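Local coordinates for protein 3-methylornithine synthase (Methanosarcina barkeri, PDB 3T7V) that uses a radical S-adenosylmethionine mechanism and a [4Fe-4S] cluster to isomerise L-lysine to (3R)-3-methyl-D-ornithine, a step in the biosynthesis of pyrrolysine, at residues V297-G309 with E318-R330. Numbering follows the deposited sequence.
Sequences VTSILPPDSQLEG and EERDRDIKSVVRR. With MD0 (5-amino-D-isoleucine), chain D.
A bend at chi2 (-91°) turns the chain of Arg322 toward Ser299, while Arg320, bent at chi3 (-64°), lays its guanidinium end-on to Leu307. Arg322 NH1 donates 3.1 Å to Ser299 O, meeting a lone pair in the carbonyl plane and in its own guanidinium plane, and adds a weak bond to Ser299 OG. That hydroxyl also accepts from the ligand, MD0 N lying 2.8 Å from Ser299 OG, so Arg322 is a second-shell residue behind the methylornithine-binding site; its other nitrogens make salt bridges with Asp314 and Asp279. One residue earlier, Thr298 OG1 donates to MD0 O. Both residues lie at the C-terminal end of strand 296-300, parallel to strands 58-68 and 275-277, and the chain loops over to helix 324-334, as in a beta-alpha unit of the TIM-barrel-like radical SAM fold. The axes of 297-300 and 324-330 run roughly antiparallel, at 149°, and they meet through Val297 and Val327, whose CG1 methyls touch tip to tip at 4.1 Å, and through Ile300, whose CG2 packs against Ile324 CB. Leu301 N donates to Arg322 O at 2.9 Å, and a water links Leu301 O to Ile324 N. Asp323 is the N-cap, its OD1 taking Ser326 N from above the carboxylate plane. Before the N-cap, Arg320 reaches back to the loop: its NH1 and NH2 both grip Leu307 O, each at 2.9 Å, and NH2 reaches Ser305 O weakly; Leu301 CD1 sits over one guanidinium face, offset toward its rim, 3.1 Å above the plane. A leucine in place of Arg320 has neither donor, and the 305-307 turn, Leu307 O having lost both mates, would probably be freer to shift. That ST turn has Ser305 OG accepting from Leu307 N.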
loop_
_atom_site.group_PDB
_atom_site.type_symbol
_atom_site.label_atom_id
_atom_site.label_comp_id
_atom_site.label_asym_id
_atom_site.label_seq_id
_atom_site.Cartn_x
_atom_site.Cartn_y
_atom_site.Cartn_z
ATOM N N VAL A 297 -2.440 -1.716 -8.989
ATOM C CA VAL A 297 -3.639 -2.194 -8.285
ATOM C C VAL A 297 -3.120 -3.234 -7.242
ATOM O O VAL A 297 -2.289 -4.076 -7.580
ATOM C CB VAL A 297 -4.652 -2.866 -9.193
ATOM C CG1 VAL A 297 -5.885 -3.344 -8.426
ATOM C CG2 VAL A 297 -5.122 -1.908 -10.298
ATOM N N THR A 298 -3.532 -3.010 -5.974
ATOM C CA THR A 298 -3.052 -3.853 -4.892
ATOM C C THR A 298 -4.241 -4.427 -4.129
ATOM O O THR A 298 -5.399 -4.073 -4.360
ATOM C CB THR A 298 -2.160 -3.051 -3.914
ATOM O OG1 THR A 298 -2.963 -2.117 -3.157
ATOM C CG2 THR A 298 -1.004 -2.313 -4.653
ATOM N N SER A 299 -3.903 -5.365 -3.251
ATOM C CA SER A 299 -4.926 -6.059 -2.445
ATOM C C SER A 299 -5.779 -6.978 -3.328
ATOM O O SER A 299 -6.945 -7.276 -3.042
ATOM C CB SER A 299 -5.810 -5.147 -1.591
ATOM O OG SER A 299 -6.063 -5.827 -0.296
ATOM N N ILE A 300 -5.161 -7.441 -4.429
ATOM C CA ILE A 300 -5.766 -8.470 -5.284
ATOM C C ILE A 300 -5.468 -9.787 -4.577
ATOM O O ILE A 300 -4.342 -10.066 -4.213
ATOM C CB ILE A 300 -5.119 -8.463 -6.681
ATOM C CG1 ILE A 300 -5.198 -7.040 -7.287
ATOM C CG2 ILE A 300 -5.827 -9.522 -7.521
ATOM C CD1 ILE A 300 -4.500 -6.979 -8.649
ATOM N N LEU A 301 -6.464 -10.630 -4.393
ATOM C CA LEU A 301 -6.201 -11.898 -3.724
ATOM C C LEU A 301 -5.971 -13.016 -4.699
ATOM O O LEU A 301 -6.464 -12.978 -5.847
ATOM C CB LEU A 301 -7.401 -12.269 -2.855
ATOM C CG LEU A 301 -7.642 -11.258 -1.711
ATOM C CD1 LEU A 301 -8.877 -11.596 -0.869
ATOM C CD2 LEU A 301 -6.480 -11.134 -0.729
ATOM N N PRO A 302 -5.208 -14.047 -4.253
ATOM C CA PRO A 302 -5.045 -15.261 -5.025
ATOM C C PRO A 302 -6.452 -15.818 -5.403
ATOM O O PRO A 302 -7.443 -15.596 -4.648
ATOM C CB PRO A 302 -4.357 -16.185 -3.993
ATOM C CG PRO A 302 -3.538 -15.287 -3.135
ATOM C CD PRO A 302 -4.559 -14.150 -2.943
ATOM N N PRO A 303 -6.541 -16.506 -6.574
ATOM C CA PRO A 303 -7.783 -17.123 -7.078
ATOM C C PRO A 303 -8.391 -18.066 -6.014
ATOM O O PRO A 303 -7.679 -18.935 -5.504
ATOM C CB PRO A 303 -7.314 -17.908 -8.310
ATOM C CG PRO A 303 -6.129 -17.184 -8.836
ATOM C CD PRO A 303 -5.467 -16.529 -7.600
ATOM N N ASP A 304 -9.694 -17.917 -5.745
ATOM C CA ASP A 304 -10.379 -18.461 -4.561
ATOM C C ASP A 304 -9.937 -17.606 -3.416
ATOM O O ASP A 304 -10.328 -16.452 -3.290
ATOM C CB ASP A 304 -10.027 -19.933 -4.284
ATOM C CG ASP A 304 -9.693 -20.192 -2.800
ATOM O OD1 ASP A 304 -10.607 -20.021 -1.957
ATOM O OD2 ASP A 304 -8.556 -20.630 -2.502
ATOM N N SER A 305 -9.085 -18.199 -2.610
ATOM C CA SER A 305 -8.579 -17.649 -1.435
ATOM C C SER A 305 -9.627 -17.305 -0.362
ATOM O O SER A 305 -10.595 -16.581 -0.589
ATOM C CB SER A 305 -7.690 -16.457 -1.788
ATOM O OG SER A 305 -6.770 -16.347 -0.793
ATOM N N GLN A 306 -9.412 -17.854 0.806
ATOM C CA GLN A 306 -10.081 -17.450 2.024
ATOM C C GLN A 306 -9.190 -16.427 2.704
ATOM O O GLN A 306 -9.425 -16.030 3.842
ATOM C CB GLN A 306 -10.156 -18.656 2.928
ATOM C CG GLN A 306 -8.912 -19.527 2.763
ATOM C CD GLN A 306 -8.856 -20.718 3.699
ATOM O OE1 GLN A 306 -8.251 -20.631 4.772
ATOM N NE2 GLN A 306 -9.470 -21.844 3.301
ATOM N N LEU A 307 -8.088 -16.034 2.043
ATOM C CA LEU A 307 -7.127 -15.119 2.722
ATOM C C LEU A 307 -7.770 -13.776 2.959
ATOM O O LEU A 307 -8.680 -13.348 2.250
ATOM C CB LEU A 307 -5.861 -14.886 1.877
ATOM C CG LEU A 307 -4.974 -16.161 1.682
ATOM C CD1 LEU A 307 -3.788 -15.847 0.798
ATOM C CD2 LEU A 307 -4.521 -16.700 3.026
ATOM N N GLU A 308 -7.251 -13.067 3.941
ATOM C CA GLU A 308 -7.848 -11.738 4.330
ATOM C C GLU A 308 -7.079 -10.567 3.719
ATOM O O GLU A 308 -5.907 -10.681 3.285
ATOM C CB GLU A 308 -7.826 -11.649 5.880
ATOM C CG GLU A 308 -8.875 -12.686 6.400
ATOM C CD GLU A 308 -9.013 -12.904 7.845
ATOM O OE1 GLU A 308 -8.458 -12.109 8.620
ATOM O OE2 GLU A 308 -9.736 -13.913 8.193
ATOM N N GLY A 309 -7.769 -9.437 3.608
ATOM C CA GLY A 309 -7.111 -8.121 3.423
ATOM C C GLY A 309 -6.785 -7.590 4.833
ATOM O O GLY A 309 -6.817 -8.306 5.833
ATOM N N GLU A 318 -21.432 -11.521 1.119
ATOM C CA GLU A 318 -21.465 -12.965 1.004
ATOM C C GLU A 318 -20.426 -13.433 -0.007
ATOM O O GLU A 318 -19.924 -14.544 0.101
ATOM C CB GLU A 318 -22.864 -13.524 0.690
ATOM C CG GLU A 318 -22.988 -14.978 1.153
ATOM C CD GLU A 318 -24.323 -15.634 0.846
ATOM O OE1 GLU A 318 -24.339 -16.877 0.660
ATOM O OE2 GLU A 318 -25.354 -14.926 0.803
ATOM N N GLU A 319 -20.070 -12.563 -0.954
ATOM C CA GLU A 319 -19.128 -12.916 -2.036
ATOM C C GLU A 319 -18.152 -11.741 -2.236
ATOM O O GLU A 319 -18.600 -10.604 -2.391
ATOM C CB GLU A 319 -19.844 -13.148 -3.364
ATOM C CG GLU A 319 -20.966 -14.180 -3.305
ATOM C CD GLU A 319 -20.465 -15.612 -3.116
ATOM O OE1 GLU A 319 -19.317 -15.894 -3.518
ATOM O OE2 GLU A 319 -21.219 -16.460 -2.575
ATOM N N ARG A 320 -16.834 -11.999 -2.217
ATOM C CA ARG A 320 -15.872 -10.947 -2.425
ATOM C C ARG A 320 -15.475 -11.022 -3.920
ATOM O O ARG A 320 -15.590 -12.094 -4.515
ATOM C CB ARG A 320 -14.647 -11.211 -1.542
ATOM C CG ARG A 320 -14.952 -11.126 -0.064
ATOM C CD ARG A 320 -13.586 -11.123 0.657
ATOM N NE ARG A 320 -12.866 -12.381 0.448
ATOM C CZ ARG A 320 -11.663 -12.667 0.948
ATOM N NH1 ARG A 320 -11.058 -11.787 1.704
ATOM N NH2 ARG A 320 -11.086 -13.855 0.705
ATOM N N ASP A 321 -15.018 -9.906 -4.505
ATOM C CA ASP A 321 -14.662 -9.777 -5.922
ATOM C C ASP A 321 -13.278 -9.073 -5.827
ATOM O O ASP A 321 -13.126 -7.859 -5.830
ATOM C CB ASP A 321 -15.683 -8.832 -6.564
ATOM C CG ASP A 321 -15.499 -8.652 -8.055
ATOM O OD1 ASP A 321 -14.728 -9.427 -8.638
ATOM O OD2 ASP A 321 -16.156 -7.736 -8.635
ATOM N N ARG A 322 -12.249 -9.904 -5.728
ATOM C CA ARG A 322 -10.870 -9.502 -5.428
ATOM C C ARG A 322 -9.905 -10.202 -6.402
ATOM O O ARG A 322 -8.696 -10.085 -6.173
ATOM C CB ARG A 322 -10.485 -9.951 -3.992
ATOM C CG ARG A 322 -11.257 -9.302 -2.855
ATOM C CD ARG A 322 -10.452 -8.111 -2.484
ATOM N NE ARG A 322 -10.842 -7.599 -1.156
ATOM C CZ ARG A 322 -10.011 -7.034 -0.271
ATOM N NH1 ARG A 322 -8.723 -6.852 -0.576
ATOM N NH2 ARG A 322 -10.483 -6.628 0.900
ATOM N N ASP A 323 -10.340 -10.848 -7.485
ATOM C CA ASP A 323 -9.377 -11.705 -8.225
ATOM C C ASP A 323 -8.856 -10.923 -9.422
ATOM O O ASP A 323 -9.476 -9.973 -9.925
ATOM C CB ASP A 323 -10.058 -12.969 -8.696
ATOM C CG ASP A 323 -11.252 -12.639 -9.502
ATOM O OD1 ASP A 323 -11.052 -12.672 -10.740
ATOM O OD2 ASP A 323 -12.332 -12.257 -8.901
ATOM N N ILE A 324 -7.681 -11.323 -9.855
ATOM C CA ILE A 324 -7.025 -10.676 -10.993
ATOM C C ILE A 324 -7.870 -10.656 -12.287
ATOM O O ILE A 324 -7.838 -9.673 -12.997
ATOM C CB ILE A 324 -5.613 -11.246 -11.214
ATOM C CG1 ILE A 324 -4.815 -10.313 -12.094
ATOM C CG2 ILE A 324 -5.686 -12.657 -11.731
ATOM C CD1 ILE A 324 -3.362 -10.815 -12.278
ATOM N N LYS A 325 -8.593 -11.726 -12.564
ATOM C CA LYS A 325 -9.345 -11.753 -13.819
ATOM C C LYS A 325 -10.457 -10.631 -13.775
ATOM O O LYS A 325 -10.708 -9.954 -14.814
ATOM C CB LYS A 325 -9.916 -13.159 -14.051
ATOM C CG LYS A 325 -8.871 -14.222 -14.368
ATOM C CD LYS A 325 -9.688 -15.515 -14.601
ATOM C CE LYS A 325 -8.961 -16.826 -14.359
ATOM N NZ LYS A 325 -8.186 -17.268 -15.547
ATOM N N SER A 326 -11.074 -10.383 -12.600
ATOM C CA SER A 326 -12.102 -9.315 -12.516
ATOM C C SER A 326 -11.443 -7.962 -12.615
ATOM O O SER A 326 -12.011 -7.038 -13.186
ATOM C CB SER A 326 -12.933 -9.352 -11.251
ATOM O OG SER A 326 -13.462 -10.604 -11.096
ATOM N N VAL A 327 -10.281 -7.807 -11.968
ATOM C CA VAL A 327 -9.522 -6.570 -12.132
ATOM C C VAL A 327 -9.166 -6.276 -13.591
ATOM O O VAL A 327 -9.414 -5.149 -14.061
ATOM C CB VAL A 327 -8.211 -6.598 -11.295
ATOM C CG1 VAL A 327 -7.255 -5.423 -11.638
ATOM C CG2 VAL A 327 -8.511 -6.523 -9.793
ATOM N N VAL A 328 -8.655 -7.275 -14.326
ATOM C CA VAL A 328 -8.212 -7.015 -15.692
ATOM C C VAL A 328 -9.427 -6.707 -16.575
ATOM O O VAL A 328 -9.326 -5.863 -17.478
ATOM C CB VAL A 328 -7.370 -8.194 -16.202
ATOM C CG1 VAL A 328 -7.114 -8.031 -17.714
ATOM C CG2 VAL A 328 -6.033 -8.279 -15.471
ATOM N N ARG A 329 -10.537 -7.394 -16.330
ATOM C CA ARG A 329 -11.809 -7.121 -17.093
ATOM C C ARG A 329 -12.178 -5.664 -16.895
ATOM O O ARG A 329 -12.564 -4.985 -17.861
ATOM C CB ARG A 329 -12.934 -8.024 -16.566
ATOM C CG ARG A 329 -14.330 -7.688 -17.110
ATOM C CD ARG A 329 -15.419 -8.690 -16.679
ATOM N NE ARG A 329 -16.742 -8.262 -17.157
ATOM C CZ ARG A 329 -17.900 -8.887 -16.910
ATOM N NH1 ARG A 329 -19.033 -8.398 -17.413
ATOM N NH2 ARG A 329 -17.937 -9.991 -16.160
ATOM N N ARG A 330 -12.135 -5.182 -15.623
ATOM C CA ARG A 330 -12.546 -3.809 -15.381
ATOM C C ARG A 330 -11.513 -2.835 -16.022
ATOM O O ARG A 330 -11.915 -1.785 -16.544
ATOM C CB ARG A 330 -12.730 -3.534 -13.871
ATOM C CG ARG A 330 -13.267 -2.147 -13.554
ATOM C CD ARG A 330 -14.738 -1.974 -13.970
ATOM N NE ARG A 330 -15.499 -3.025 -13.301
ATOM C CZ ARG A 330 -16.196 -2.860 -12.168
ATOM N NH1 ARG A 330 -16.224 -1.674 -11.564
ATOM N NH2 ARG A 330 -16.852 -3.888 -11.628
HETATM C C MD0 D . -3.189 -3.327 0.274
HETATM N N MD0 D . -4.384 -4.886 1.700
HETATM O O MD0 D . -2.345 -3.198 -0.636
HETATM C CA MD0 D . -3.069 -4.477 1.222
HETATM C CB MD0 D . -2.155 -4.096 2.426
HETATM C CD MD0 D . 0.376 -3.978 2.950
HETATM N NE MD0 D . 1.682 -3.787 2.334
HETATM C CG MD0 D . -0.712 -3.867 1.886
HETATM C CG2 MD0 D . -2.625 -2.842 3.208
HETATM O OXT MD0 D . -4.134 -2.545 0.435
HETATM O O HOH W 1 -6.411 -13.464 -8.470
HETATM O O HOH W 2 -12.562 -14.290 -2.376
#